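Local coordinates for pectinesterase (Sitophilus oryzae, PDB 4PMH), which probably helps digest plant cell walls by hydrolysing the methyl esters of pectin, releasing methanol and leaving de-esterified galacturonate units in the polymer, at residues Phe21-Tyr26 and Arg213-Asn218; Pro33-Ser38 and Gln187-Asn192; Val253-Asp258 and Tyr267-Ser272. All coordinates share one frame; numbering follows the deposited sequence.

In the fold
All three contacts lie on a right-handed parallel beta-helix, the fold of pectin methylesterases, and all reach the same long parallel sheet. Contacts 1 and 2 are partly buried on its outer face: a short helix and a loop of the N-terminal arm lie against strands 213-217 and 188-191, neighbours in the sheet, joined by backbone hydrogen bonds such as Ile190 to Tyr215 and by a His191 to Thr217 hydrogen bond. Contact 1 is sparse, its polar groups bonded mostly to residues outside the two segments, whereas contact 2 is fixed by a direct amide-to-carbonyl hydrogen bond. Contact 3 is buried in the beta-helix interior and purely apolar. Phe268, between its inward residues, packs on Tyr26 of contact 1.

Contact 1 (Phe21-Tyr26 and Arg213-Asn218); sequences FTTATY and RSYYTN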
loop_
_atom_site.group_PDB
_atom_site.type_symbol
_atom_site.label_atom_id
_atom_site.label_comp_id
_atom_site.label_asym_id
_atom_site.label_seq_id
_atom_site.Cartn_x
_atom_site.Cartn_y
_atom_site.Cartn_z
ATOM N N PHE A 21 -13.677 -3.455 15.277
ATOM C CA PHE A 21 -12.934 -3.069 14.072
ATOM C C PHE A 21 -13.551 -1.870 13.420
ATOM O O PHE A 21 -14.495 -1.978 12.640
ATOM C CB PHE A 21 -12.897 -4.240 13.106
ATOM C CG PHE A 21 -12.305 -5.460 13.702
ATOM C CD1 PHE A 21 -10.935 -5.565 13.874
ATOM C CD2 PHE A 21 -13.124 -6.490 14.145
ATOM C CE1 PHE A 21 -10.381 -6.702 14.427
ATOM C CE2 PHE A 21 -12.582 -7.624 14.714
ATOM C CZ PHE A 21 -11.210 -7.732 14.857
ATOM N N THR A 22 -12.991 -0.716 13.741
ATOM C CA THR A 22 -13.504 0.562 13.315
ATOM C C THR A 22 -12.280 1.448 13.048
ATOM O O THR A 22 -11.162 1.102 13.454
ATOM C CB THR A 22 -14.354 1.213 14.431
ATOM O OG1 THR A 22 -13.495 1.597 15.511
ATOM C CG2 THR A 22 -15.399 0.248 14.949
ATOM N N THR A 23 -12.477 2.597 12.413
ATOM C CA THR A 23 -11.359 3.514 12.186
ATOM C C THR A 23 -10.677 3.856 13.505
ATOM O O THR A 23 -9.450 3.874 13.587
ATOM C CB THR A 23 -11.775 4.838 11.493
ATOM O OG1 THR A 23 -12.676 5.556 12.356
ATOM C CG2 THR A 23 -12.425 4.586 10.132
ATOM N N ALA A 24 -11.479 4.118 14.535
ATOM C CA ALA A 24 -10.951 4.495 15.842
ATOM C C ALA A 24 -10.093 3.392 16.458
ATOM O O ALA A 24 -9.113 3.619 17.144
ATOM C CB ALA A 24 -12.105 4.841 16.777
ATOM N N THR A 25 -10.507 2.179 16.206
ATOM C CA THR A 25 -9.898 1.030 16.763
ATOM C C THR A 25 -8.549 0.743 16.062
ATOM O O THR A 25 -7.512 0.556 16.724
ATOM C CB THR A 25 -10.976 -0.063 16.710
ATOM O OG1 THR A 25 -11.539 -0.231 18.028
ATOM C CG2 THR A 25 -10.498 -1.290 16.185
ATOM N N TYR A 26 -8.548 0.783 14.735
ATOM C CA TYR A 26 -7.302 0.646 13.948
ATOM C C TYR A 26 -6.290 1.798 14.169
ATOM O O TYR A 26 -5.065 1.613 14.069
ATOM C CB TYR A 26 -7.667 0.469 12.457
ATOM C CG TYR A 26 -7.949 -0.950 12.046
ATOM C CD1 TYR A 26 -9.208 -1.526 12.214
ATOM C CD2 TYR A 26 -6.960 -1.724 11.449
ATOM C CE1 TYR A 26 -9.456 -2.833 11.845
ATOM C CE2 TYR A 26 -7.200 -3.029 11.080
ATOM C CZ TYR A 26 -8.447 -3.578 11.280
ATOM O OH TYR A 26 -8.670 -4.866 10.896
ATOM N N ARG A 213 1.222 3.052 11.540
ATOM C CA ARG A 213 -0.125 3.348 11.102
ATOM C C ARG A 213 -0.144 4.280 9.890
ATOM O O ARG A 213 0.630 5.233 9.811
ATOM C CB ARG A 213 -0.904 4.005 12.240
ATOM C CG ARG A 213 -1.047 3.088 13.446
ATOM C CD ARG A 213 -1.463 3.854 14.682
ATOM N NE ARG A 213 -0.387 4.707 15.183
ATOM C CZ ARG A 213 -0.339 5.227 16.415
ATOM N NH1 ARG A 213 -1.312 4.994 17.303
ATOM N NH2 ARG A 213 0.706 5.976 16.767
ATOM N N SER A 214 -1.036 3.983 8.961
ATOM C CA SER A 214 -1.242 4.829 7.779
ATOM C C SER A 214 -2.722 4.934 7.489
ATOM O O SER A 214 -3.484 4.022 7.794
ATOM C CB SER A 214 -0.455 4.328 6.550
ATOM O OG SER A 214 -0.631 2.947 6.310
ATOM N N TYR A 215 -3.117 6.081 6.938
ATOM C CA TYR A 215 -4.509 6.404 6.720
ATOM C C TYR A 215 -4.663 6.936 5.309
ATOM O O TYR A 215 -4.162 8.037 4.984
ATOM C CB TYR A 215 -4.969 7.472 7.708
ATOM C CG TYR A 215 -6.464 7.539 7.964
ATOM C CD1 TYR A 215 -7.397 7.078 7.052
ATOM C CD2 TYR A 215 -6.938 8.098 9.139
ATOM C CE1 TYR A 215 -8.761 7.144 7.312
ATOM C CE2 TYR A 215 -8.298 8.181 9.400
ATOM C CZ TYR A 215 -9.203 7.697 8.469
ATOM O OH TYR A 215 -10.560 7.772 8.726
ATOM N N TYR A 216 -5.348 6.144 4.500
ATOM C CA TYR A 216 -5.676 6.444 3.119
ATOM C C TYR A 216 -7.125 6.898 3.016
ATOM O O TYR A 216 -8.010 6.190 3.398
ATOM C CB TYR A 216 -5.505 5.191 2.271
ATOM C CG TYR A 216 -4.084 4.718 2.225
ATOM C CD1 TYR A 216 -3.505 4.045 3.306
ATOM C CD2 TYR A 216 -3.299 4.971 1.111
ATOM C CE1 TYR A 216 -2.170 3.632 3.261
ATOM C CE2 TYR A 216 -1.991 4.568 1.056
ATOM C CZ TYR A 216 -1.425 3.905 2.131
ATOM O OH TYR A 216 -0.113 3.527 2.033
ATOM N N THR A 217 -7.345 8.085 2.474
ATOM C CA THR A 217 -8.675 8.620 2.257
ATOM C C THR A 217 -8.805 9.097 0.829
ATOM O O THR A 217 -7.865 9.676 0.279
ATOM C CB THR A 217 -8.961 9.810 3.196
ATOM O OG1 THR A 217 -7.825 10.671 3.234
ATOM C CG2 THR A 217 -9.235 9.315 4.585
ATOM N N ASN A 218 -9.969 8.841 0.232
ATOM C CA ASN A 218 -10.295 9.317 -1.095
ATOM C C ASN A 218 -9.222 9.027 -2.119
ATOM O O ASN A 218 -8.892 9.855 -2.917
ATOM C CB ASN A 218 -10.621 10.804 -1.040
ATOM C CG ASN A 218 -11.733 11.103 -0.059
ATOM O OD1 ASN A 218 -11.540 11.064 1.156
ATOM N ND2 ASN A 218 -12.912 11.360 -0.578
#
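The phenol ring of Tyr215 brings its hydroxyl end to Thr23, where OH lies 4.0 Å from CG2 of Thr23 and the two side chains meet at a slant. Tyr215 owes this reach to its first torsion (chi1 -158°), which sets CG roughly opposite the backbone N and carries the ring end nearer the helix than CB alone would suggest. The same OH is hydrogen-bonded to Glu237 on the next strand, and the ring also touches Ile235. The other flat group, the ring of Tyr26, has Phe21 CB and the carbonyl O of Thr22 in plane at its edge; it stacks with Phe268, meets Tyr265 edge-to-face, and bonds through its OH to Gln311. Its end leads away from strand 213-217, and the approach to Arg213 is made by the backbone instead, Tyr26 O lying 4.3 Å from Arg213 CD. The Arg213 guanidinium reaches past Tyr26: NH1 is hydrogen-bonded to Leu27 O at the end of the same helix, and NH2 forms a salt bridge with Asp186. Thr22 caps the helix start, its OG1 accepting from Thr25 N at 3.1 Å. The helix thus rests on the outer side of the sheet through two light van der Waals contacts, while the polar ends of Tyr215 and Arg213 are satisfied beside it; the Arg213 to Leu27 bond is the polar tie that joins strand to arm.

Contact 2 (Pro33-Ser38 and Gln187-Asn192); sequences PSISTS and QIQIHN
Gln189 reaches out from strand 188-191 to take hold of the chain at Pro33. Gln189 CB points toward the loop and lies 4.4 Å from Ile35 CD1. With chi1 at -59°, CG stands opposite the carbonyl carbon, and the extended chain beyond it runs past the Ile35 side chain in the reverse direction. Gln189 CD comes within 4.1 Å of Ile35 CD1. At the tip the amide divides its work. Gln189 OE1 rests 3.5 Å from CD of the Pro33 ring and also accepts a hydrogen bond from Gln160 NE2 on the preceding strand. Gln189 NE2 donates to the backbone O of Pro33 over 2.8 Å, nearly straight at 163°; the donor sits in the carbonyl plane and the acceptor almost in the amide plane, while Ile35 CD1 closes up to 3.2 Å from NE2. Bonds at both ends of the amide should fix its rotation. Further along strand 188-191, His191 CD2 lies 4.3 Å from Ile35 CB, the imidazole being held through ND1 by Thr217 OG1. Such an irregular N-terminal segment laid over the outward side chains of successive parallel strands is an addition to the outer wall of the right-handed beta-helix.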
loop_
_atom_site.group_PDB
_atom_site.type_symbol
_atom_site.label_atom_id
_atom_site.label_comp_id
_atom_site.label_asym_id
_atom_site.label_seq_id
_atom_site.Cartn_x
_atom_site.Cartn_y
_atom_site.Cartn_z
ATOM N N PRO A 33 -4.094 14.576 11.957
ATOM C CA PRO A 33 -4.487 15.955 11.696
ATOM C C PRO A 33 -5.229 16.109 10.369
ATOM O O PRO A 33 -5.017 15.319 9.443
ATOM C CB PRO A 33 -3.176 16.732 11.734
ATOM C CG PRO A 33 -2.073 15.722 11.698
ATOM C CD PRO A 33 -2.636 14.395 12.070
ATOM N N SER A 34 -6.122 17.093 10.306
ATOM C CA SER A 34 -6.786 17.477 9.051
ATOM C C SER A 34 -5.736 17.780 8.008
ATOM O O SER A 34 -4.734 18.395 8.327
ATOM C CB SER A 34 -7.582 18.761 9.245
ATOM O OG SER A 34 -6.684 19.829 9.576
ATOM N N ILE A 35 -5.952 17.360 6.771
ATOM C CA ILE A 35 -5.051 17.768 5.712
ATOM C C ILE A 35 -5.556 19.133 5.304
ATOM O O ILE A 35 -6.753 19.326 5.093
ATOM C CB ILE A 35 -5.013 16.804 4.510
ATOM C CG1 ILE A 35 -4.330 15.493 4.899
ATOM C CG2 ILE A 35 -4.222 17.406 3.360
ATOM C CD1 ILE A 35 -5.131 14.653 5.856
ATOM N N SER A 36 -4.645 20.087 5.252
ATOM C CA SER A 36 -4.993 21.449 4.943
ATOM C C SER A 36 -3.804 22.029 4.217
ATOM O O SER A 36 -2.920 22.628 4.840
ATOM C CB SER A 36 -5.324 22.226 6.225
ATOM O OG SER A 36 -5.750 23.549 5.934
ATOM N N THR A 37 -3.779 21.804 2.899
ATOM C CA THR A 37 -2.752 22.328 2.008
ATOM C C THR A 37 -2.931 23.845 1.828
ATOM O O THR A 37 -3.370 24.323 0.777
ATOM C CB THR A 37 -2.781 21.611 0.637
ATOM O OG1 THR A 37 -4.087 21.697 0.060
ATOM C CG2 THR A 37 -2.428 20.131 0.790
ATOM N N SER A 38 -2.578 24.591 2.871
ATOM C CA SER A 38 -2.964 26.003 2.982
ATOM C C SER A 38 -1.836 26.963 2.617
ATOM O O SER A 38 -1.944 28.173 2.853
ATOM C CB SER A 38 -3.405 26.300 4.408
ATOM O OG SER A 38 -3.792 27.653 4.533
ATOM N N GLN A 187 2.136 7.164 11.272
ATOM C CA GLN A 187 1.334 8.367 11.076
ATOM C C GLN A 187 1.419 8.975 9.688
ATOM O O GLN A 187 1.422 10.201 9.534
ATOM C CB GLN A 187 1.628 9.409 12.173
ATOM C CG GLN A 187 1.472 8.805 13.554
ATOM C CD GLN A 187 1.721 9.773 14.674
ATOM O OE1 GLN A 187 1.605 11.004 14.513
ATOM N NE2 GLN A 187 2.062 9.225 15.842
ATOM N N ILE A 188 1.447 8.115 8.677
ATOM C CA ILE A 188 1.401 8.548 7.291
ATOM C C ILE A 188 -0.047 8.719 6.830
ATOM O O ILE A 188 -0.912 7.875 7.093
ATOM C CB ILE A 188 2.072 7.535 6.342
ATOM C CG1 ILE A 188 3.432 7.105 6.871
ATOM C CG2 ILE A 188 2.235 8.145 4.956
ATOM C CD1 ILE A 188 4.323 8.235 7.317
ATOM N N GLN A 189 -0.309 9.800 6.118
ATOM C CA GLN A 189 -1.635 10.091 5.635
ATOM C C GLN A 189 -1.546 10.273 4.128
ATOM O O GLN A 189 -0.715 11.045 3.644
ATOM C CB GLN A 189 -2.162 11.371 6.282
ATOM C CG GLN A 189 -2.246 11.341 7.791
ATOM C CD GLN A 189 -2.591 12.710 8.356
ATOM O OE1 GLN A 189 -1.718 13.443 8.798
ATOM N NE2 GLN A 189 -3.861 13.073 8.308
ATOM N N ILE A 190 -2.383 9.550 3.392
ATOM C CA ILE A 190 -2.440 9.650 1.930
ATOM C C ILE A 190 -3.861 10.063 1.565
ATOM O O ILE A 190 -4.816 9.348 1.879
ATOM C CB ILE A 190 -2.149 8.295 1.262
ATOM C CG1 ILE A 190 -0.792 7.751 1.667
ATOM C CG2 ILE A 190 -2.230 8.419 -0.249
ATOM C CD1 ILE A 190 -0.743 7.172 3.055
ATOM N N HIS A 191 -4.027 11.223 0.937
ATOM C CA HIS A 191 -5.360 11.776 0.743
ATOM C C HIS A 191 -5.544 12.278 -0.677
ATOM O O HIS A 191 -4.737 13.066 -1.163
ATOM C CB HIS A 191 -5.604 12.887 1.748
ATOM C CG HIS A 191 -6.930 13.567 1.605
ATOM N ND1 HIS A 191 -8.129 12.900 1.723
ATOM C CD2 HIS A 191 -7.245 14.872 1.418
ATOM C CE1 HIS A 191 -9.126 13.757 1.576
ATOM N NE2 HIS A 191 -8.618 14.961 1.394
ATOM N N ASN A 192 -6.602 11.820 -1.342
ATOM C CA ASN A 192 -6.917 12.292 -2.682
ATOM C C ASN A 192 -5.775 12.010 -3.665
ATOM O O ASN A 192 -5.341 12.875 -4.397
ATOM C CB ASN A 192 -7.274 13.787 -2.662
ATOM C CG ASN A 192 -7.899 14.259 -3.971
ATOM O OD1 ASN A 192 -8.672 13.534 -4.619
ATOM N ND2 ASN A 192 -7.558 15.480 -4.377
#

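Contact 3 (Val253-Asp258 and Tyr267-Ser272); sequences VVFAPD and YFVYKS
Phe255 and Val269 make the tightest apolar contact here: CZ of the ring meets the CG2 methyl at 3.5 Å, from opposite directions. The methyl is placed by a chi1 of 175°, which turns CG1 away from the backbone N and leaves CG2 beside it. Proline against ring comes next, with Pro257 CB 3.9 Å from Tyr267 CD2 and about as far from CE2. Between the two aromatic rings the approach is looser and slanted, Phe255 CD1 to Tyr267 CD2 measuring 4.2 Å. Phe255 also meets Phe241 edge-to-face. The polar end of Tyr267 is hydrogen-bonded through OH to the carbonyl O of Ala204. Replacing Tyr267 by an alanine is likely to open a gap beside Pro257 and Phe255 and leave the Ala204 carbonyl without this partner. Ala256 touches Asp226, the probable nucleophile, and Pro257 lies about 6 Å, side chain to side chain, from the probable substrate-binding Arg290 and Trp292, consistent with an apolar interior behind the active-site wall. The axes of segments 253-257 and 267-270 approach to 10.0 Å, their N-to-C directions 154° apart; apolar side chains bridge them across the beta-helix interior, and Tyr267's hydroxyl is satisfied by Ala204.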
loop_
_atom_site.group_PDB
_atom_site.type_symbol
_atom_site.label_atom_id
_atom_site.label_comp_id
_atom_site.label_asym_id
_atom_site.label_seq_id
_atom_site.Cartn_x
_atom_site.Cartn_y
_atom_site.Cartn_z
ATOM N N VAL A 253 -5.006 -10.808 -7.619
ATOM C CA VAL A 253 -5.178 -10.776 -6.154
ATOM C C VAL A 253 -4.927 -9.359 -5.635
ATOM O O VAL A 253 -3.907 -8.774 -5.939
ATOM C CB VAL A 253 -4.209 -11.705 -5.410
ATOM C CG1 VAL A 253 -4.737 -11.979 -4.009
ATOM C CG2 VAL A 253 -3.978 -13.009 -6.157
ATOM N N VAL A 254 -5.828 -8.816 -4.829
ATOM C CA VAL A 254 -5.683 -7.414 -4.406
ATOM C C VAL A 254 -4.694 -7.264 -3.244
ATOM O O VAL A 254 -3.596 -6.681 -3.420
ATOM C CB VAL A 254 -7.041 -6.812 -4.037
ATOM C CG1 VAL A 254 -6.895 -5.375 -3.549
ATOM C CG2 VAL A 254 -7.983 -6.888 -5.228
ATOM N N PHE A 255 -5.074 -7.780 -2.069
ATOM C CA PHE A 255 -4.328 -7.597 -0.833
ATOM C C PHE A 255 -3.400 -8.762 -0.518
ATOM O O PHE A 255 -3.778 -9.921 -0.669
ATOM C CB PHE A 255 -5.289 -7.397 0.343
ATOM C CG PHE A 255 -6.190 -6.203 0.190
ATOM C CD1 PHE A 255 -5.750 -4.942 0.510
ATOM C CD2 PHE A 255 -7.475 -6.347 -0.305
ATOM C CE1 PHE A 255 -6.576 -3.834 0.354
ATOM C CE2 PHE A 255 -8.316 -5.256 -0.460
ATOM C CZ PHE A 255 -7.865 -4.000 -0.135
ATOM N N ALA A 256 -2.187 -8.441 -0.071
ATOM C CA ALA A 256 -1.228 -9.433 0.403
ATOM C C ALA A 256 -0.560 -8.948 1.691
ATOM O O ALA A 256 0.599 -8.586 1.695
ATOM C CB ALA A 256 -0.185 -9.774 -0.668
ATOM N N PRO A 257 -1.297 -8.986 2.817
ATOM C CA PRO A 257 -0.697 -8.587 4.096
ATOM C C PRO A 257 0.225 -9.622 4.721
ATOM O O PRO A 257 -0.031 -10.830 4.610
ATOM C CB PRO A 257 -1.917 -8.325 5.006
ATOM C CG PRO A 257 -3.107 -8.818 4.258
ATOM C CD PRO A 257 -2.669 -9.489 2.987
ATOM N N ASP A 258 1.310 -9.139 5.346
ATOM C CA ASP A 258 2.213 -9.989 6.134
ATOM C C ASP A 258 2.207 -9.540 7.595
ATOM O O ASP A 258 3.202 -9.651 8.326
ATOM C CB ASP A 258 3.630 -10.029 5.523
ATOM C CG ASP A 258 4.455 -8.772 5.775
ATOM O OD1 ASP A 258 3.906 -7.662 5.929
ATOM O OD2 ASP A 258 5.707 -8.916 5.745
ATOM N N TYR A 267 -4.882 -4.528 7.943
ATOM C CA TYR A 267 -5.514 -3.662 6.948
ATOM C C TYR A 267 -7.028 -3.542 7.216
ATOM O O TYR A 267 -7.696 -4.522 7.492
ATOM C CB TYR A 267 -5.225 -4.197 5.543
ATOM C CG TYR A 267 -3.789 -4.090 5.066
ATOM C CD1 TYR A 267 -2.865 -3.248 5.686
ATOM C CD2 TYR A 267 -3.357 -4.819 3.942
ATOM C CE1 TYR A 267 -1.560 -3.123 5.207
ATOM C CE2 TYR A 267 -2.068 -4.696 3.465
ATOM C CZ TYR A 267 -1.166 -3.860 4.111
ATOM O OH TYR A 267 0.104 -3.732 3.624
ATOM N N PHE A 268 -7.540 -2.318 7.177
ATOM C CA PHE A 268 -8.962 -2.038 7.340
ATOM C C PHE A 268 -9.460 -1.259 6.130
ATOM O O PHE A 268 -9.027 -0.110 5.878
ATOM C CB PHE A 268 -9.183 -1.224 8.610
ATOM C CG PHE A 268 -10.622 -1.019 8.968
ATOM C CD1 PHE A 268 -11.475 -2.080 9.172
ATOM C CD2 PHE A 268 -11.103 0.252 9.144
ATOM C CE1 PHE A 268 -12.801 -1.870 9.528
ATOM C CE2 PHE A 268 -12.418 0.478 9.513
ATOM C CZ PHE A 268 -13.268 -0.577 9.700
ATOM N N VAL A 269 -10.330 -1.906 5.363
ATOM C CA VAL A 269 -10.950 -1.319 4.182
ATOM C C VAL A 269 -12.414 -1.009 4.521
ATOM O O VAL A 269 -13.191 -1.930 4.810
ATOM C CB VAL A 269 -10.858 -2.289 3.002
ATOM C CG1 VAL A 269 -11.601 -1.733 1.811
ATOM C CG2 VAL A 269 -9.396 -2.588 2.651
ATOM N N TYR A 270 -12.774 0.278 4.494
ATOM C CA TYR A 270 -14.059 0.776 4.995
ATOM C C TYR A 270 -14.687 1.815 4.048
ATOM O O TYR A 270 -14.017 2.739 3.612
ATOM C CB TYR A 270 -13.821 1.410 6.350
ATOM C CG TYR A 270 -15.010 2.034 7.034
ATOM C CD1 TYR A 270 -16.107 1.273 7.391
ATOM C CD2 TYR A 270 -14.987 3.370 7.420
ATOM C CE1 TYR A 270 -17.184 1.832 8.057
ATOM C CE2 TYR A 270 -16.063 3.938 8.095
ATOM C CZ TYR A 270 -17.159 3.162 8.405
ATOM O OH TYR A 270 -18.237 3.719 9.056
ATOM N N LYS A 271 -15.979 1.649 3.740
ATOM C CA LYS A 271 -16.715 2.519 2.841
ATOM C C LYS A 271 -15.944 2.718 1.534
ATOM O O LYS A 271 -15.885 3.812 1.000
ATOM C CB LYS A 271 -16.993 3.866 3.498
ATOM C CG LYS A 271 -17.723 3.784 4.822
ATOM C CD LYS A 271 -19.144 3.311 4.630
ATOM C CE LYS A 271 -20.023 3.754 5.785
ATOM N NZ LYS A 271 -21.275 2.968 5.838
ATOM N N SER A 272 -15.373 1.644 1.024
ATOM C CA SER A 272 -14.550 1.691 -0.181
ATOM C C SER A 272 -15.200 0.878 -1.316
ATOM O O SER A 272 -16.285 0.295 -1.139
ATOM C CB SER A 272 -13.136 1.185 0.158
ATOM O OG SER A 272 -12.411 2.180 0.918
#